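Local coordinates for protein laccase (Uncultured bacterium, PDB 4F7K) that probably oxidises phenolic and related substrates with copper, as a laccase of the multicopper oxidase family, passing the electrons to molecular oxygen, at residues H351-H356 / W396-H401; G357-E362 / L372-L377. All coordinates share one frame; numbering follows the deposited sequence.

How the contacts relate
Both contacts lie in the C-terminal multicopper oxidase region, a cupredoxin-like domain, their centres about 10 Å apart. Contact 2 is nested within the loop closed by contact 1: strand 351-355 runs on through a short loop into strand 360-363, the chain turns back through strand 369-373 into strand 375-378, and it returns later as strand 395-402. Strands 375-378, 351-355 and 395-402 are successive neighbours in one sheet, with Ile353 O and Thr376 N 2.8 Å apart at the first boundary. Strands 360-363 and 369-373 belong to the other sheet of the domain, so contact 2 joins that sheet to strand 375-378, beside the strand pair of contact 1 that carries the probable copper-binding histidines.

Contact 1: H351-H356 / W396-H401; sequences HGIHLH and WLLHCH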
ATOM      1  N   HIS A 351       7.819  -2.874  13.812  1.00 32.67           N
ATOM      2  CA  HIS A 351       7.600  -1.540  13.308  1.00 33.00           C
ATOM      3  C   HIS A 351       7.500  -1.590  11.807  1.00 32.62           C
ATOM      4  O   HIS A 351       8.286  -2.290  11.168  1.00 33.08           O
ATOM      5  CB  HIS A 351       8.778  -0.617  13.622  1.00 35.13           C
ATOM      6  CG  HIS A 351       8.809  -0.116  15.025  1.00 37.34           C
ATOM      7  ND1 HIS A 351       8.861  -0.964  16.114  1.00 40.59           N
ATOM      8  CD2 HIS A 351       8.817   1.144  15.523  1.00 38.69           C
ATOM      9  CE1 HIS A 351       8.889  -0.247  17.228  1.00 41.88           C
ATOM     10  NE2 HIS A 351       8.875   1.034  16.898  1.00 42.90           N
ATOM     11  N   GLY A 352       6.526  -0.866  11.256  1.00 31.24           N
ATOM     12  CA  GLY A 352       6.426  -0.661   9.832  1.00 31.67           C
ATOM     13  C   GLY A 352       7.267   0.549   9.439  1.00 32.62           C
ATOM     14  O   GLY A 352       7.219   1.586  10.097  1.00 34.72           O
ATOM     15  N   ILE A 353       8.042   0.438   8.393  1.00 32.95           N
ATOM     16  CA  ILE A 353       8.963   1.530   8.019  1.00 34.49           C
ATOM     17  C   ILE A 353       8.698   1.981   6.604  1.00 34.27           C
ATOM     18  O   ILE A 353       8.817   1.190   5.684  1.00 34.42           O
ATOM     19  CB  ILE A 353      10.420   1.022   8.062  1.00 36.04           C
ATOM     20  CG1 ILE A 353      10.702   0.345   9.422  1.00 38.88           C
ATOM     21  CG2 ILE A 353      11.440   2.131   7.680  1.00 35.73           C
ATOM     22  CD1 ILE A 353      11.242   1.304  10.530  1.00 42.32           C
ATOM     23  N   HIS A 354       8.368   3.253   6.423  1.00 34.35           N
ATOM     24  CA  HIS A 354       8.083   3.763   5.081  1.00 35.16           C
ATOM     25  C   HIS A 354       8.946   4.996   4.717  1.00 36.01           C
ATOM     26  O   HIS A 354       8.945   5.990   5.444  1.00 37.22           O
ATOM     27  CB  HIS A 354       6.582   4.008   4.946  1.00 32.96           C
ATOM     28  CG  HIS A 354       6.182   4.706   3.678  1.00 35.94           C
ATOM     29  ND1 HIS A 354       6.639   4.321   2.432  1.00 36.20           N
ATOM     30  CD2 HIS A 354       5.341   5.750   3.467  1.00 34.13           C
ATOM     31  CE1 HIS A 354       6.115   5.113   1.513  1.00 36.89           C
ATOM     32  NE2 HIS A 354       5.325   5.986   2.115  1.00 37.13           N
ATOM     33  N   LEU A 355       9.687   4.908   3.612  1.00 35.92           N
ATOM     34  CA  LEU A 355      10.562   5.990   3.165  1.00 37.53           C
ATOM     35  C   LEU A 355       9.941   6.735   2.007  1.00 37.22           C
ATOM     36  O   LEU A 355       9.586   6.131   0.992  1.00 36.24           O
ATOM     37  CB  LEU A 355      11.953   5.468   2.740  1.00 39.87           C
ATOM     38  CG  LEU A 355      12.868   6.568   2.199  1.00 41.69           C
ATOM     39  CD1 LEU A 355      13.234   7.580   3.334  1.00 42.71           C
ATOM     40  CD2 LEU A 355      14.106   5.995   1.530  1.00 44.41           C
ATOM     41  N   HIS A 356       9.800   8.050   2.170  1.00 37.32           N
ATOM     42  CA  HIS A 356       9.060   8.859   1.199  1.00 36.92           C
ATOM     43  C   HIS A 356       9.946   9.183  -0.023  1.00 38.79           C
ATOM     44  O   HIS A 356      11.155   9.385   0.109  1.00 39.10           O
ATOM     45  CB  HIS A 356       8.535  10.154   1.856  1.00 37.31           C
ATOM     46  CG  HIS A 356       7.323   9.953   2.727  1.00 35.92           C
ATOM     47  ND1 HIS A 356       6.279  10.855   2.768  1.00 34.17           N
ATOM     48  CD2 HIS A 356       6.983   8.953   3.573  1.00 33.27           C
ATOM     49  CE1 HIS A 356       5.363  10.438   3.625  1.00 33.05           C
ATOM     50  NE2 HIS A 356       5.763   9.283   4.123  1.00 35.90           N
ATOM     51  N   TRP A 396      12.264  14.421   2.900  1.00 44.48           N
ATOM     52  CA  TRP A 396      11.544  13.167   2.808  1.00 45.01           C
ATOM     53  C   TRP A 396      11.408  12.430   4.134  1.00 44.82           C
ATOM     54  O   TRP A 396      12.369  11.854   4.649  1.00 45.53           O
ATOM     55  CB  TRP A 396      12.207  12.237   1.807  1.00 44.34           C
ATOM     56  CG  TRP A 396      12.367  12.862   0.492  1.00 46.41           C
ATOM     57  CD1 TRP A 396      13.494  13.428  -0.007  1.00 45.36           C
ATOM     58  CD2 TRP A 396      11.364  12.998  -0.526  1.00 46.39           C
ATOM     59  NE1 TRP A 396      13.275  13.891  -1.275  1.00 45.79           N
ATOM     60  CE2 TRP A 396      11.980  13.644  -1.627  1.00 45.13           C
ATOM     61  CE3 TRP A 396      10.019  12.622  -0.624  1.00 46.01           C
ATOM     62  CZ2 TRP A 396      11.298  13.941  -2.805  1.00 45.41           C
ATOM     63  CZ3 TRP A 396       9.325  12.921  -1.816  1.00 47.54           C
ATOM     64  CH2 TRP A 396       9.979  13.563  -2.894  1.00 46.25           C
ATOM     65  N   LEU A 397      10.186  12.419   4.648  1.00 43.41           N
ATOM     66  CA  LEU A 397       9.837  11.629   5.815  1.00 42.36           C
ATOM     67  C   LEU A 397      10.340  10.196   5.723  1.00 40.87           C
ATOM     68  O   LEU A 397      10.185   9.538   4.708  1.00 40.08           O
ATOM     69  CB  LEU A 397       8.310  11.634   5.990  1.00 41.99           C
ATOM     70  CG  LEU A 397       7.693  11.084   7.279  1.00 43.23           C
ATOM     71  CD1 LEU A 397       8.011  11.967   8.475  1.00 42.22           C
ATOM     72  CD2 LEU A 397       6.177  10.994   7.105  1.00 41.08           C
ATOM     73  N   LEU A 398      10.972   9.741   6.795  1.00 40.41           N
ATOM     74  CA  LEU A 398      11.175   8.321   7.041  1.00 41.02           C
ATOM     75  C   LEU A 398      10.263   7.983   8.236  1.00 41.80           C
ATOM     76  O   LEU A 398      10.431   8.476   9.354  1.00 41.62           O
ATOM     77  CB  LEU A 398      12.638   7.990   7.301  1.00 40.51           C
ATOM     78  CG  LEU A 398      13.129   6.564   7.555  1.00 40.64           C
ATOM     79  CD1 LEU A 398      12.737   5.587   6.474  1.00 41.81           C
ATOM     80  CD2 LEU A 398      14.651   6.580   7.658  1.00 43.37           C
ATOM     81  N   HIS A 399       9.254   7.179   7.964  1.00 42.73           N
ATOM     82  CA  HIS A 399       8.183   6.994   8.921  1.00 43.67           C
ATOM     83  C   HIS A 399       8.296   5.611   9.516  1.00 43.14           C
ATOM     84  O   HIS A 399       8.208   4.638   8.795  1.00 41.28           O
ATOM     85  CB  HIS A 399       6.823   7.212   8.240  1.00 44.39           C
ATOM     86  CG  HIS A 399       5.653   7.090   9.165  1.00 48.24           C
ATOM     87  ND1 HIS A 399       5.741   7.345  10.519  1.00 52.44           N
ATOM     88  CD2 HIS A 399       4.362   6.759   8.929  1.00 52.17           C
ATOM     89  CE1 HIS A 399       4.561   7.162  11.080  1.00 53.04           C
ATOM     90  NE2 HIS A 399       3.706   6.805  10.137  1.00 54.27           N
ATOM     91  N   CYS A 400       8.532   5.542  10.831  1.00 43.61           N
ATOM     92  CA  CYS A 400       8.573   4.267  11.529  1.00 45.30           C
ATOM     93  C   CYS A 400       7.377   4.176  12.453  1.00 44.74           C
ATOM     94  O   CYS A 400       7.233   4.985  13.377  1.00 45.86           O
ATOM     95  CB  CYS A 400       9.879   4.114  12.304  1.00 45.89           C
ATOM     96  SG  CYS A 400      11.336   4.354  11.213  1.00 51.61           S
ATOM     97  N   HIS A 401       6.501   3.220  12.188  1.00 43.09           N
ATOM     98  CA  HIS A 401       5.283   3.075  12.992  1.00 41.76           C
ATOM     99  C   HIS A 401       5.340   1.792  13.797  1.00 40.15           C
ATOM    100  O   HIS A 401       5.450   0.707  13.222  1.00 38.39           O
ATOM    101  CB  HIS A 401       4.028   3.072  12.110  1.00 41.55           C
ATOM    102  CG  HIS A 401       2.752   2.823  12.861  1.00 43.17           C
ATOM    103  ND1 HIS A 401       2.178   3.763  13.691  1.00 45.30           N
ATOM    104  CD2 HIS A 401       1.923   1.751  12.881  1.00 42.78           C
ATOM    105  CE1 HIS A 401       1.056   3.276  14.196  1.00 45.39           C
ATOM    106  NE2 HIS A 401       0.881   2.055  13.723  1.00 42.05           N
TER
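His356 lays its ring over Leu397, whose CB sits 3.7 Å from the ring centroid and only 5° off the ring normal, a CH-pi contact square over one face. With CG beside the backbone N (chi1 -77°), the imidazole runs alongside the leucine, and CD2 of Leu397 approaches NE2 of His356 to 3.5 Å. The backbones here are joined by His356 N to Leu397 O at 3.0 Å, the donor almost in line with the carbonyl. Beyond it the antiparallel strands alternate in register: Gly352-His401 and His354-His399 are hydrogen-bonded pairs, the latter joined by His354 N to His399 O at 2.8 Å, whereas Ile353-Cys400 and Leu355-Leu398 are non-hydrogen-bonded. Packing is also tight among Ile353, Leu355 and Leu398, on the face that includes Cys400. There Leu398 CD1 lies 3.8 Å from Leu355 CD1 and 3.9 Å from Ile353 CG2, and strand 383-390 closes over Leu355.

The opposite face is looser: the imidazoles of His354, His399 and His401 point off the strand pair and make few contacts with the facing strand, and His399, like Leu397, is partly exposed. His354 and His401 are hydrogen-bonded to other parts of the chain, His354 to Asp374 O and His60, His401 to Asp194. The ring of His356 is bonded through ND1 to Asp71 and stacks on His60, so an alanine in its place would probably leave Asp71 without this mate and uncover Leu397 CB. The sequences HGIHLH and HCH match the copper-binding motifs of multicopper oxidases. Strand alternation puts His354, His399 and His401 on one face and Cys400 on the other; as in that family, these three histidines and His356 probably bind the trinuclear copper site, while His351 and Cys400 would probably bind the type 1 copper.

Contact 2: G357-E362 / L372-L377; sequences GHHFFE and LRDTTL
The ring of Phe360 is brought against Arg373 O and Thr376 by a chi1 of 56°, which sets CG between the backbone N and the carbonyl carbon; Glu362, extended beyond CG (chi2 168°), reaches across to Thr376. These groups belong to the beta hairpin of strands 360-363 and 369-373, and at Asp374 the chain leaves it for strand 375-378 in the other sheet of the cupredoxin-like sandwich. Phe360 and Arg373 form the hydrogen-bonded pair, Phe360 N to Arg373 O and Arg373 N to Phe360 O both at 2.8 Å. Arg373 O also lies over one face of the phenyl ring toward its rim, and Thr376 CG2 comes obliquely to within 3.6 Å of Phe360 CZ.

On the hairpin's other face, Leu372 CD1 stands 3.9 Å above the centre of the Phe361 ring. His359 receives Asp374 CB over its ring at 3.5 Å from the centroid, and its NE2 is hydrogen-bonded to Asp212 O. Asp374 OD2 forms a salt bridge with Arg232, and Arg373 NH1 one with Asp212 OD1, so polar groups of the bend are held by Asp212 and Arg232. Between strand 360-363 and strand 375-378, the Thr376 hydroxyl donates from OG1 to Glu362 OE2 at 2.6 Å, meeting the oxygen on its anti side, 24° out of the carboxylate plane.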
ATOM      1  N   GLY A 357       9.323   9.175  -1.196  1.00 38.23           N
ATOM      2  CA  GLY A 357       9.926   9.671  -2.413  1.00 40.97           C
ATOM      3  C   GLY A 357      10.933   8.752  -3.090  1.00 42.04           C
ATOM      4  O   GLY A 357      11.392   9.067  -4.133  1.00 42.82           O
ATOM      5  N   HIS A 358      11.206   7.602  -2.489  1.00 41.69           N
ATOM      6  CA  HIS A 358      12.204   6.650  -2.932  1.00 42.65           C
ATOM      7  C   HIS A 358      11.707   5.243  -2.677  1.00 42.24           C
ATOM      8  O   HIS A 358      10.888   5.025  -1.761  1.00 40.14           O
ATOM      9  CB  HIS A 358      13.478   6.851  -2.108  1.00 42.76           C
ATOM     10  CG  HIS A 358      14.100   8.182  -2.330  1.00 43.88           C
ATOM     11  ND1 HIS A 358      13.598   9.336  -1.758  1.00 38.96           N
ATOM     12  CD2 HIS A 358      15.125   8.562  -3.142  1.00 42.23           C
ATOM     13  CE1 HIS A 358      14.316  10.366  -2.187  1.00 46.45           C
ATOM     14  NE2 HIS A 358      15.259   9.922  -3.011  1.00 42.66           N
ATOM     15  N   HIS A 359      12.164   4.314  -3.518  1.00 44.28           N
ATOM     16  CA  HIS A 359      12.146   2.890  -3.205  1.00 44.72           C
ATOM     17  C   HIS A 359      13.535   2.479  -2.723  1.00 47.13           C
ATOM     18  O   HIS A 359      14.510   3.177  -2.955  1.00 48.88           O
ATOM     19  CB  HIS A 359      11.725   2.061  -4.419  1.00 45.30           C
ATOM     20  CG  HIS A 359      10.234   1.932  -4.576  1.00 44.33           C
ATOM     21  ND1 HIS A 359       9.418   2.996  -4.914  1.00 43.37           N
ATOM     22  CD2 HIS A 359       9.422   0.855  -4.477  1.00 42.04           C
ATOM     23  CE1 HIS A 359       8.164   2.583  -4.985  1.00 41.62           C
ATOM     24  NE2 HIS A 359       8.140   1.287  -4.736  1.00 41.89           N
ATOM     25  N   PHE A 360      13.619   1.346  -2.036  1.00 47.58           N
ATOM     26  CA  PHE A 360      14.880   0.869  -1.483  1.00 49.18           C
ATOM     27  C   PHE A 360      14.930  -0.651  -1.509  1.00 49.88           C
ATOM     28  O   PHE A 360      13.874  -1.310  -1.522  1.00 48.30           O
ATOM     29  CB  PHE A 360      15.040   1.344  -0.038  1.00 47.96           C
ATOM     30  CG  PHE A 360      13.903   0.935   0.863  1.00 45.27           C
ATOM     31  CD1 PHE A 360      13.853  -0.342   1.403  1.00 43.35           C
ATOM     32  CD2 PHE A 360      12.868   1.826   1.145  1.00 43.00           C
ATOM     33  CE1 PHE A 360      12.796  -0.727   2.247  1.00 42.27           C
ATOM     34  CE2 PHE A 360      11.804   1.444   1.973  1.00 41.43           C
ATOM     35  CZ  PHE A 360      11.774   0.155   2.521  1.00 40.20           C
ATOM     36  N   PHE A 361      16.150  -1.199  -1.493  1.00 51.78           N
ATOM     37  CA  PHE A 361      16.347  -2.645  -1.365  1.00 52.50           C
ATOM     38  C   PHE A 361      16.409  -3.133   0.095  1.00 51.26           C
ATOM     39  O   PHE A 361      17.140  -2.562   0.911  1.00 51.33           O
ATOM     40  CB  PHE A 361      17.636  -3.078  -2.059  1.00 55.55           C
ATOM     41  CG  PHE A 361      17.635  -2.879  -3.550  1.00 57.32           C
ATOM     42  CD1 PHE A 361      17.080  -3.840  -4.399  1.00 57.47           C
ATOM     43  CD2 PHE A 361      18.238  -1.754  -4.112  1.00 57.34           C
ATOM     44  CE1 PHE A 361      17.106  -3.671  -5.787  1.00 58.82           C
ATOM     45  CE2 PHE A 361      18.261  -1.569  -5.499  1.00 58.00           C
ATOM     46  CZ  PHE A 361      17.697  -2.527  -6.339  1.00 58.75           C
ATOM     47  N   GLU A 362      15.675  -4.199   0.411  1.00 49.69           N
ATOM     48  CA  GLU A 362      15.952  -4.930   1.645  1.00 50.25           C
ATOM     49  C   GLU A 362      17.210  -5.791   1.396  1.00 53.86           C
ATOM     50  O   GLU A 362      17.457  -6.232   0.265  1.00 55.55           O
ATOM     51  CB  GLU A 362      14.766  -5.791   2.113  1.00 49.02           C
ATOM     52  CG  GLU A 362      13.401  -5.028   2.356  1.00 46.48           C
ATOM     53  CD  GLU A 362      12.204  -5.963   2.531  1.00 47.19           C
ATOM     54  OE1 GLU A 362      12.226  -7.070   1.984  1.00 47.39           O
ATOM     55  OE2 GLU A 362      11.201  -5.588   3.198  1.00 48.25           O
ATOM     56  N   LEU A 372      12.980  -5.004  -3.595  1.00 49.96           N
ATOM     57  CA  LEU A 372      12.961  -3.578  -3.745  1.00 48.87           C
ATOM     58  C   LEU A 372      11.545  -3.185  -3.374  1.00 46.08           C
ATOM     59  O   LEU A 372      10.572  -3.675  -3.958  1.00 45.20           O
ATOM     60  CB  LEU A 372      13.298  -3.187  -5.186  1.00 50.91           C
ATOM     61  CG  LEU A 372      13.156  -1.708  -5.528  1.00 51.02           C
ATOM     62  CD1 LEU A 372      14.234  -0.885  -4.881  1.00 52.63           C
ATOM     63  CD2 LEU A 372      13.229  -1.507  -7.032  1.00 56.08           C
ATOM     64  N   ARG A 373      11.447  -2.318  -2.374  1.00 44.62           N
ATOM     65  CA  ARG A 373      10.209  -2.028  -1.666  1.00 42.57           C
ATOM     66  C   ARG A 373      10.107  -0.523  -1.476  1.00 41.71           C
ATOM     67  O   ARG A 373      11.085   0.180  -1.667  1.00 43.37           O
ATOM     68  CB  ARG A 373      10.278  -2.665  -0.261  1.00 41.84           C
ATOM     69  CG  ARG A 373      10.065  -4.187  -0.173  1.00 43.40           C
ATOM     70  CD  ARG A 373       8.539  -4.449  -0.020  1.00 45.42           C
ATOM     71  NE  ARG A 373       8.266  -5.850   0.200  1.00 46.68           N
ATOM     72  CZ  ARG A 373       7.097  -6.449   0.034  1.00 45.38           C
ATOM     73  NH1 ARG A 373       6.004  -5.781  -0.372  1.00 39.46           N
ATOM     74  NH2 ARG A 373       7.046  -7.756   0.283  1.00 47.50           N
ATOM     75  N   ASP A 374       8.939  -0.024  -1.068  1.00 39.28           N
ATOM     76  CA  ASP A 374       8.889   1.331  -0.555  1.00 39.00           C
ATOM     77  C   ASP A 374       8.472   1.317   0.934  1.00 37.54           C
ATOM     78  O   ASP A 374       8.522   2.357   1.604  1.00 37.69           O
ATOM     79  CB  ASP A 374       8.028   2.272  -1.445  1.00 38.49           C
ATOM     80  CG  ASP A 374       6.579   1.811  -1.594  1.00 39.94           C
ATOM     81  OD1 ASP A 374       5.961   1.415  -0.561  1.00 35.98           O
ATOM     82  OD2 ASP A 374       6.046   1.858  -2.752  1.00 41.73           O
ATOM     83  N   THR A 375       8.128   0.129   1.439  1.00 35.42           N
ATOM     84  CA  THR A 375       7.665  -0.050   2.801  1.00 34.74           C
ATOM     85  C   THR A 375       8.207  -1.373   3.278  1.00 34.80           C
ATOM     86  O   THR A 375       8.053  -2.388   2.591  1.00 34.65           O
ATOM     87  CB  THR A 375       6.105  -0.167   2.843  1.00 33.19           C
ATOM     88  OG1 THR A 375       5.511   0.936   2.158  1.00 36.24           O
ATOM     89  CG2 THR A 375       5.559  -0.235   4.264  1.00 31.48           C
ATOM     90  N   THR A 376       8.787  -1.386   4.466  1.00 33.72           N
ATOM     91  CA  THR A 376       9.325  -2.606   4.992  1.00 35.14           C
ATOM     92  C   THR A 376       8.871  -2.868   6.425  1.00 35.62           C
ATOM     93  O   THR A 376       8.135  -2.069   6.996  1.00 35.61           O
ATOM     94  CB  THR A 376      10.851  -2.663   4.841  1.00 37.47           C
ATOM     95  OG1 THR A 376      11.295  -3.962   5.208  1.00 36.36           O
ATOM     96  CG2 THR A 376      11.558  -1.588   5.661  1.00 36.66           C
ATOM     97  N   LEU A 377       9.242  -4.016   6.968  1.00 36.80           N
ATOM     98  CA  LEU A 377       8.803  -4.399   8.306  1.00 38.07           C
ATOM     99  C   LEU A 377       9.973  -4.930   9.067  1.00 39.17           C
ATOM    100  O   LEU A 377      10.671  -5.804   8.569  1.00 41.75           O
ATOM    101  CB  LEU A 377       7.700  -5.478   8.291  1.00 37.41           C
ATOM    102  CG  LEU A 377       7.278  -5.779   9.751  1.00 40.03           C
ATOM    103  CD1 LEU A 377       5.989  -5.070  10.142  1.00 36.88           C
ATOM    104  CD2 LEU A 377       7.240  -7.281  10.081  1.00 42.57           C
TER
HETATM  105  O   HOH W   1      10.266  -8.630   1.156  1.00 16.94           O